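PDB 4I3Y: inositol monophosphatase family protein, which probably hydrolyses inositol monophosphates to inositol and phosphate, a magnesium-dependent reaction that lithium inhibits. Local coordinates for residues Asp16-Ile30 / Tyr125-Ile138. Numbering follows the deposited sequence.
Sequences DKLICSWLKQIDNVI and YVYDYPHKKLYKAI
The phenol oxygen of Tyr127 is gripped by two helix residues: Tyr127 OH donates to Asp27 OD1 over 2.5 Å and accepts from Lys24 NZ at 2.8 Å. Asp27 offers its syn lone pair from the ring edge, its carboxylate 25° from the ring plane, which fixes the rotation of the phenol hydrogen. Lys24 bends at chi2 and chi3, crossing the tyrosine at about a right angle, to bring its ammonium to the hydroxyl; the same ammonium makes a salt bridge with Asp27, its hydrogen bond to OD2 being weak.

A second polar cluster holds the other end. Asp16, its CG trans to the backbone N (chi1 -176°), divides its oxygens: OD1 takes a very short bond from Tyr125 OH, nearly in the ring plane, while OD2 pairs with Lys136 NZ at 2.7 Å through its syn lone pair. The lysine's extended chain suits this reach from the strand.

Between the clusters, branched aliphatic side chains suit a buried layer, their methyls packing on a ring face and on one another. Ile19 CG2 sits over the Tyr125 ring, 3.6 Å from its centroid in a CH-pi contact, and Leu23 CD2 meets Leu134 CD1 at 3.6 Å. Beyond them Ile30 CD1 lies over one face of the Tyr129 ring in a CH-pi contact.

Helix 12-35 thus packs on a beta hairpin of the seven-stranded sheet, beside helix 51-67, in the layered alpha/beta architecture of the inositol monophosphatase family.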
loop_
_atom_site.group_PDB
_atom_site.type_symbol
_atom_site.label_atom_id
_atom_site.label_comp_id
_atom_site.label_asym_id
_atom_site.label_seq_id
_atom_site.Cartn_x
_atom_site.Cartn_y
_atom_site.Cartn_z
ATOM N N ASP A 16 -3.483 8.040 28.366
ATOM C CA ASP A 16 -2.963 8.222 26.988
ATOM C C ASP A 16 -1.463 8.497 26.976
ATOM O O ASP A 16 -0.705 7.919 26.146
ATOM C CB ASP A 16 -3.721 9.321 26.251
ATOM C CG ASP A 16 -3.277 9.458 24.824
ATOM O OD1 ASP A 16 -3.350 8.472 24.041
ATOM O OD2 ASP A 16 -2.849 10.564 24.487
ATOM N N LYS A 17 -1.021 9.376 27.902
ATOM C CA LYS A 17 0.391 9.688 28.052
ATOM C C LYS A 17 1.219 8.426 28.307
ATOM O O LYS A 17 2.263 8.198 27.629
ATOM C CB LYS A 17 0.603 10.704 29.185
ATOM C CG LYS A 17 2.078 10.943 29.507
ATOM C CD LYS A 17 2.273 12.363 30.030
ATOM C CE LYS A 17 3.614 12.573 30.722
ATOM N NZ LYS A 17 4.433 13.493 29.886
ATOM N N LEU A 18 0.769 7.574 29.242
ATOM C CA LEU A 18 1.497 6.270 29.461
ATOM C C LEU A 18 1.569 5.382 28.186
ATOM O O LEU A 18 2.605 4.780 27.889
ATOM C CB LEU A 18 0.891 5.450 30.572
ATOM C CG LEU A 18 1.388 5.437 32.026
ATOM C CD1 LEU A 18 2.517 6.412 32.248
ATOM C CD2 LEU A 18 0.236 5.551 33.040
ATOM N N ILE A 19 0.443 5.260 27.491
ATOM C CA ILE A 19 0.393 4.331 26.348
ATOM C C ILE A 19 1.283 4.889 25.221
ATOM O O ILE A 19 2.156 4.159 24.686
ATOM C CB ILE A 19 -1.042 4.152 25.827
ATOM C CG1 ILE A 19 -1.958 3.477 26.859
ATOM C CG2 ILE A 19 -1.031 3.269 24.583
ATOM C CD1 ILE A 19 -1.549 2.043 27.123
ATOM N N CYS A 20 1.087 6.176 24.872
ATOM C CA CYS A 20 1.846 6.736 23.763
ATOM C C CYS A 20 3.292 6.584 24.044
ATOM O O CYS A 20 4.089 6.352 23.148
ATOM C CB CYS A 20 1.573 8.212 23.512
ATOM S SG CYS A 20 -0.003 8.539 22.792
ATOM N N SER A 21 3.666 6.764 25.301
ATOM C CA SER A 21 5.076 6.662 25.700
ATOM C C SER A 21 5.646 5.196 25.557
ATOM O O SER A 21 6.772 4.957 25.022
ATOM C CB SER A 21 5.196 7.261 27.110
ATOM O OG SER A 21 6.513 7.089 27.537
ATOM N N TRP A 22 4.846 4.204 25.965
ATOM C CA TRP A 22 5.246 2.801 25.808
ATOM C C TRP A 22 5.352 2.456 24.300
ATOM O O TRP A 22 6.276 1.810 23.908
ATOM C CB TRP A 22 4.281 1.840 26.520
ATOM C CG TRP A 22 4.644 0.387 26.329
ATOM C CD1 TRP A 22 5.504 -0.344 27.093
ATOM C CD2 TRP A 22 4.138 -0.521 25.317
ATOM N NE1 TRP A 22 5.555 -1.638 26.654
ATOM C CE2 TRP A 22 4.751 -1.785 25.557
ATOM C CE3 TRP A 22 3.254 -0.385 24.230
ATOM C CZ2 TRP A 22 4.527 -2.897 24.756
ATOM C CZ3 TRP A 22 3.030 -1.504 23.418
ATOM C CH2 TRP A 22 3.666 -2.760 23.703
ATOM N N LEU A 23 4.404 2.935 23.495
ATOM C CA LEU A 23 4.402 2.713 22.043
ATOM C C LEU A 23 5.605 3.322 21.373
ATOM O O LEU A 23 6.348 2.629 20.668
ATOM C CB LEU A 23 3.143 3.285 21.440
ATOM C CG LEU A 23 2.001 2.483 20.834
ATOM C CD1 LEU A 23 1.963 0.971 21.110
ATOM C CD2 LEU A 23 0.668 3.156 21.063
ATOM N N LYS A 24 5.835 4.615 21.623
ATOM C CA LYS A 24 7.002 5.269 21.063
ATOM C C LYS A 24 8.323 4.656 21.521
ATOM O O LYS A 24 9.292 4.631 20.762
ATOM C CB LYS A 24 6.967 6.802 21.269
ATOM C CG LYS A 24 5.839 7.511 20.509
ATOM C CD LYS A 24 5.886 7.358 18.972
ATOM C CE LYS A 24 7.206 7.729 18.251
ATOM N NZ LYS A 24 7.123 7.288 16.788
ATOM N N GLN A 25 8.390 4.103 22.716
ATOM C CA GLN A 25 9.664 3.447 23.105
ATOM C C GLN A 25 9.824 1.981 22.601
ATOM O O GLN A 25 10.869 1.345 22.763
ATOM C CB GLN A 25 9.823 3.527 24.603
ATOM C CG GLN A 25 8.833 2.687 25.368
ATOM C CD GLN A 25 9.326 1.254 25.508
ATOM O OE1 GLN A 25 10.543 1.033 25.679
ATOM N NE2 GLN A 25 8.389 0.256 25.398
ATOM N N ILE A 26 8.786 1.444 21.968
ATOM C CA ILE A 26 8.924 0.199 21.229
ATOM C C ILE A 26 9.772 0.424 19.894
ATOM O O ILE A 26 10.316 -0.511 19.378
ATOM C CB ILE A 26 7.514 -0.445 20.997
ATOM C CG1 ILE A 26 7.525 -1.956 21.239
ATOM C CG2 ILE A 26 6.982 -0.104 19.618
ATOM C CD1 ILE A 26 7.455 -2.345 22.695
ATOM N N ASP A 27 9.901 1.653 19.387
ATOM C CA ASP A 27 10.887 1.990 18.346
ATOM C C ASP A 27 12.322 1.513 18.658
ATOM O O ASP A 27 13.076 1.195 17.761
ATOM C CB ASP A 27 10.964 3.501 18.236
ATOM C CG ASP A 27 9.708 4.106 17.623
ATOM O OD1 ASP A 27 8.729 3.374 17.370
ATOM O OD2 ASP A 27 9.706 5.318 17.387
ATOM N N ASN A 28 12.690 1.511 19.940
ATOM C CA ASN A 28 14.011 1.111 20.397
ATOM C C ASN A 28 14.152 -0.412 20.370
ATOM O O ASN A 28 15.240 -0.937 20.153
ATOM C CB ASN A 28 14.261 1.656 21.800
ATOM C CG ASN A 28 14.248 3.170 21.832
ATOM O OD1 ASN A 28 14.659 3.816 20.903
ATOM N ND2 ASN A 28 13.741 3.720 22.876
ATOM N N VAL A 29 13.042 -1.116 20.532
ATOM C CA VAL A 29 13.040 -2.580 20.674
ATOM C C VAL A 29 12.909 -3.310 19.323
ATOM O O VAL A 29 13.534 -4.339 19.091
ATOM C CB VAL A 29 11.841 -3.013 21.573
ATOM C CG1 VAL A 29 11.857 -4.513 21.873
ATOM C CG2 VAL A 29 11.775 -2.190 22.869
ATOM N N ILE A 30 12.039 -2.818 18.443
ATOM C CA ILE A 30 11.708 -3.575 17.218
ATOM C C ILE A 30 12.846 -3.845 16.209
ATOM O O ILE A 30 12.862 -4.911 15.585
ATOM C CB ILE A 30 10.504 -2.956 16.469
ATOM C CG1 ILE A 30 9.259 -3.202 17.298
ATOM C CG2 ILE A 30 10.245 -3.695 15.203
ATOM C CD1 ILE A 30 8.150 -2.205 17.010
ATOM N N TYR A 125 -5.561 2.901 19.522
ATOM C CA TYR A 125 -4.262 3.148 18.973
ATOM C C TYR A 125 -4.017 2.223 17.791
ATOM O O TYR A 125 -4.233 1.001 17.926
ATOM C CB TYR A 125 -3.146 2.850 20.029
ATOM C CG TYR A 125 -3.292 3.719 21.255
ATOM C CD1 TYR A 125 -2.803 5.034 21.264
ATOM C CD2 TYR A 125 -4.016 3.267 22.354
ATOM C CE1 TYR A 125 -3.000 5.859 22.371
ATOM C CE2 TYR A 125 -4.275 4.075 23.431
ATOM C CZ TYR A 125 -3.729 5.355 23.452
ATOM O OH TYR A 125 -3.936 6.096 24.544
ATOM N N VAL A 126 -3.518 2.817 16.683
ATOM C CA VAL A 126 -2.980 2.097 15.527
ATOM C C VAL A 126 -1.608 2.669 15.204
ATOM O O VAL A 126 -1.479 3.803 14.697
ATOM C CB VAL A 126 -3.880 2.128 14.279
ATOM C CG1 VAL A 126 -3.218 1.285 13.170
ATOM C CG2 VAL A 126 -5.281 1.570 14.593
ATOM N N TYR A 127 -0.578 1.888 15.519
ATOM C CA TYR A 127 0.783 2.397 15.321
ATOM C C TYR A 127 1.352 1.836 14.065
ATOM O O TYR A 127 1.799 0.651 14.058
ATOM C CB TYR A 127 1.731 2.063 16.517
ATOM C CG TYR A 127 3.089 2.756 16.452
ATOM C CD1 TYR A 127 3.279 3.931 15.698
ATOM C CD2 TYR A 127 4.193 2.249 17.186
ATOM C CE1 TYR A 127 4.514 4.549 15.636
ATOM C CE2 TYR A 127 5.456 2.853 17.121
ATOM C CZ TYR A 127 5.596 3.990 16.356
ATOM O OH TYR A 127 6.804 4.585 16.313
ATOM N N ASP A 128 1.397 2.684 13.037
ATOM C CA ASP A 128 2.067 2.327 11.782
ATOM C C ASP A 128 3.559 2.500 12.006
ATOM O O ASP A 128 4.102 3.594 11.804
ATOM C CB ASP A 128 1.554 3.252 10.707
ATOM C CG ASP A 128 2.189 3.016 9.342
ATOM O OD1 ASP A 128 3.173 2.330 9.208
ATOM O OD2 ASP A 128 1.682 3.589 8.395
ATOM N N TYR A 129 4.204 1.434 12.482
ATOM C CA TYR A 129 5.569 1.563 12.953
ATOM C C TYR A 129 6.539 1.804 11.764
ATOM O O TYR A 129 7.428 2.655 11.874
ATOM C CB TYR A 129 6.010 0.382 13.820
ATOM C CG TYR A 129 7.521 0.302 13.912
ATOM C CD1 TYR A 129 8.222 1.140 14.781
ATOM C CD2 TYR A 129 8.239 -0.529 13.085
ATOM C CE1 TYR A 129 9.593 1.119 14.837
ATOM C CE2 TYR A 129 9.610 -0.564 13.131
ATOM C CZ TYR A 129 10.261 0.275 14.028
ATOM O OH TYR A 129 11.599 0.316 14.074
ATOM N N PRO A 130 6.363 1.090 10.629
ATOM C CA PRO A 130 7.342 1.310 9.524
ATOM C C PRO A 130 7.404 2.786 9.102
ATOM O O PRO A 130 8.466 3.271 8.647
ATOM C CB PRO A 130 6.804 0.428 8.383
ATOM C CG PRO A 130 6.069 -0.674 9.133
ATOM C CD PRO A 130 5.375 0.047 10.269
ATOM N N HIS A 131 6.303 3.518 9.278
ATOM C CA HIS A 131 6.309 4.902 8.843
ATOM C C HIS A 131 6.268 5.858 10.021
ATOM O O HIS A 131 6.109 7.036 9.807
ATOM C CB HIS A 131 5.251 5.188 7.758
ATOM C CG HIS A 131 5.623 4.589 6.439
ATOM N ND1 HIS A 131 4.974 3.494 5.908
ATOM C CD2 HIS A 131 6.674 4.830 5.623
ATOM C CE1 HIS A 131 5.562 3.133 4.780
ATOM N NE2 HIS A 131 6.607 3.922 4.591
ATOM N N LYS A 132 6.491 5.340 11.235
ATOM C CA LYS A 132 6.431 6.123 12.507
ATOM C C LYS A 132 5.209 7.071 12.555
ATOM O O LYS A 132 5.337 8.243 12.798
ATOM C CB LYS A 132 7.784 6.867 12.763
ATOM C CG LYS A 132 9.019 6.009 12.462
ATOM C CD LYS A 132 9.373 5.074 13.604
ATOM C CE LYS A 132 10.512 4.134 13.194
ATOM N NZ LYS A 132 10.260 3.457 11.865
ATOM N N LYS A 133 4.018 6.531 12.313
ATOM C CA LYS A 133 2.774 7.289 12.380
ATOM C C LYS A 133 1.884 6.631 13.420
ATOM O O LYS A 133 1.382 5.524 13.190
ATOM C CB LYS A 133 2.071 7.360 10.980
ATOM C CG LYS A 133 2.770 8.317 9.975
ATOM C CD LYS A 133 2.051 8.533 8.620
ATOM C CE LYS A 133 2.361 7.426 7.615
ATOM N NZ LYS A 133 1.685 7.392 6.252
ATOM N N LEU A 134 1.715 7.317 14.556
ATOM C CA LEU A 134 0.873 6.881 15.667
ATOM C C LEU A 134 -0.520 7.469 15.492
ATOM O O LEU A 134 -0.745 8.677 15.657
ATOM C CB LEU A 134 1.473 7.272 17.035
ATOM C CG LEU A 134 0.613 6.850 18.255
ATOM C CD1 LEU A 134 0.346 5.353 18.256
ATOM C CD2 LEU A 134 1.354 7.157 19.565
ATOM N N TYR A 135 -1.462 6.624 15.038
ATOM C CA TYR A 135 -2.857 7.035 15.018
ATOM C C TYR A 135 -3.415 6.812 16.439
ATOM O O TYR A 135 -3.278 5.713 17.004
ATOM C CB TYR A 135 -3.693 6.283 13.975
ATOM C CG TYR A 135 -3.160 6.454 12.554
ATOM C CD1 TYR A 135 -3.631 7.504 11.767
ATOM C CD2 TYR A 135 -2.185 5.602 12.018
ATOM C CE1 TYR A 135 -3.152 7.709 10.469
ATOM C CE2 TYR A 135 -1.687 5.808 10.699
ATOM C CZ TYR A 135 -2.209 6.863 9.936
ATOM O OH TYR A 135 -1.790 7.158 8.666
ATOM N N LYS A 136 -4.081 7.821 16.990
ATOM C CA LYS A 136 -4.745 7.587 18.285
ATOM C C LYS A 136 -6.090 8.275 18.326
ATOM O O LYS A 136 -6.291 9.283 17.638
ATOM C CB LYS A 136 -3.864 8.048 19.451
ATOM C CG LYS A 136 -3.666 9.562 19.513
ATOM C CD LYS A 136 -2.837 9.929 20.757
ATOM C CE LYS A 136 -2.801 11.459 20.972
ATOM N NZ LYS A 136 -1.977 11.712 22.189
ATOM N N ALA A 137 -6.997 7.694 19.110
ATOM C CA ALA A 137 -8.327 8.229 19.355
ATOM C C ALA A 137 -8.540 8.282 20.885
ATOM O O ALA A 137 -8.250 7.304 21.601
ATOM C CB ALA A 137 -9.350 7.347 18.703
ATOM N N ILE A 138 -8.997 9.452 21.369
ATOM C CA ILE A 138 -9.248 9.679 22.795
ATOM C C ILE A 138 -10.595 10.304 22.994
ATOM O O ILE A 138 -10.843 11.405 22.475
ATOM C CB ILE A 138 -8.235 10.652 23.434
ATOM C CG1 ILE A 138 -6.836 10.046 23.405
ATOM C CG2 ILE A 138 -8.703 11.060 24.858
ATOM C CD1 ILE A 138 -5.948 10.742 22.433
HETATM O O HOH W 1 12.985 2.153 15.079
#